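PDB 6MU0: probable ribose-5-phosphate isomerase B from Mycoplasma genitalium, which probably interconverts ribulose 5-phosphate and ribose 5-phosphate, a step in the non-oxidative stage of the pentose phosphate pathway. Local coordinates for residues K26-S29 with E30-T34. Sequence-based numbering, arbitrary orientation.
Sequences KIIS and EHLKT
Ile28 has CG2 anti to its backbone N, and Leu32 has CG anti to its carbonyl carbon (chi1 -65°); these torsions set the two branches side by side, one turn apart. The side chains point the same way, with Ile28 CG2 3.8 Å from Leu32 CD1. Both are buried. Ile28 also packs on Ile15, and Leu32 on Ile13 and Val39, so this face of the helix rests on the sheet.

On the exposed side, Glu30 CG lies 4.0 Å from CG of the extended Lys26, but Lys26 NZ stays 5.8 Å from Glu30 OE2. A bend at chi2 (-66°) swings the Glu30 carboxylate to a water. In one of two Ser29 positions, and doubtful to that extent, this water is hydrogen-bonded to both residues: its oxygen is 2.7 Å from Ser29 OG and 2.8 Å from Glu30 OE2, to which it donates. Ser29 itself is buried against Val39. Lys33 NZ is hydrogen-bonded to Val39 O. His31 faces helix 125-137, its NE2 hydrogen-bonded to Asp133 OD1.

Four successive i to i+4 backbone hydrogen bonds join 26-29 to 30-34; Glu30 N to Lys26 O is 2.9 Å and nearly straight (171°). This is a regular amphipathic alpha-helix, the crossover of the beta-alpha-beta unit formed by strand 12-16, helix 22-34 and strand 38-41 in a Rossmann-like alpha/beta fold.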
# COMPACT_ATOMS: atom_id res chain seq x y z
N LYS A 26 5.85 -3.12 -12.11
CA LYS A 26 5.98 -2.25 -13.28
C LYS A 26 4.62 -1.95 -13.90
O LYS A 26 4.36 -0.82 -14.32
CB LYS A 26 6.92 -2.84 -14.33
CG LYS A 26 7.02 -1.93 -15.57
CD LYS A 26 8.00 -2.41 -16.63
CE LYS A 26 7.99 -1.45 -17.83
NZ LYS A 26 8.96 -1.86 -18.88
N ILE A 27 3.75 -2.97 -14.01
CA ILE A 27 2.42 -2.74 -14.55
C ILE A 27 1.69 -1.65 -13.77
O ILE A 27 1.12 -0.72 -14.34
CB ILE A 27 1.62 -4.06 -14.57
CG1 ILE A 27 2.21 -5.04 -15.58
CG2 ILE A 27 0.15 -3.78 -14.87
CD1 ILE A 27 1.63 -6.44 -15.49
N ILE A 28 1.68 -1.77 -12.44
CA ILE A 28 0.98 -0.79 -11.61
C ILE A 28 1.63 0.58 -11.73
O ILE A 28 0.94 1.61 -11.90
CB ILE A 28 0.91 -1.25 -10.15
CG1 ILE A 28 0.05 -2.50 -10.01
CG2 ILE A 28 0.39 -0.12 -9.28
CD1 ILE A 28 0.12 -3.12 -8.63
N SER A 29 2.96 0.64 -11.64
CA SER A 29 3.65 1.92 -11.68
C SER A 29 3.36 2.66 -12.98
O SER A 29 3.01 3.85 -12.97
CB SER A 29 5.15 1.71 -11.49
OG SER A 29 5.83 2.94 -11.58
N GLU A 30 3.49 1.98 -14.11
CA GLU A 30 3.25 2.64 -15.39
C GLU A 30 1.78 2.99 -15.59
O GLU A 30 1.46 4.04 -16.16
CB GLU A 30 3.80 1.78 -16.54
CG GLU A 30 5.31 1.61 -16.50
CD GLU A 30 6.09 2.92 -16.72
OE1 GLU A 30 5.57 3.84 -17.39
OE2 GLU A 30 7.24 3.00 -16.25
N HIS A 31 0.88 2.13 -15.12
CA HIS A 31 -0.55 2.44 -15.15
C HIS A 31 -0.85 3.75 -14.42
O HIS A 31 -1.56 4.62 -14.94
CB HIS A 31 -1.28 1.26 -14.51
CG HIS A 31 -2.74 1.48 -14.24
ND1 HIS A 31 -3.69 1.41 -15.23
CD2 HIS A 31 -3.40 1.70 -13.09
CE1 HIS A 31 -4.88 1.61 -14.69
NE2 HIS A 31 -4.73 1.79 -13.39
N LEU A 32 -0.30 3.90 -13.22
CA LEU A 32 -0.57 5.09 -12.43
C LEU A 32 0.14 6.32 -12.98
O LEU A 32 -0.39 7.43 -12.93
CB LEU A 32 -0.18 4.84 -10.97
CG LEU A 32 -1.03 3.77 -10.28
CD1 LEU A 32 -0.54 3.58 -8.86
CD2 LEU A 32 -2.51 4.14 -10.30
N LYS A 33 1.35 6.14 -13.54
CA LYS A 33 2.01 7.28 -14.17
C LYS A 33 1.19 7.81 -15.34
O LYS A 33 1.08 9.03 -15.53
CB LYS A 33 3.42 6.89 -14.61
CG LYS A 33 4.40 6.79 -13.45
CD LYS A 33 5.80 6.44 -13.91
CE LYS A 33 6.81 6.53 -12.77
NZ LYS A 33 6.97 7.94 -12.28
N THR A 34 0.60 6.92 -16.14
CA THR A 34 -0.24 7.37 -17.24
C THR A 34 -1.44 8.16 -16.74
O THR A 34 -1.88 9.11 -17.41
CB THR A 34 -0.68 6.15 -18.06
OG1 THR A 34 0.48 5.52 -18.61
CG2 THR A 34 -1.62 6.56 -19.18
O HOH W 1 7.74 2.74 -13.48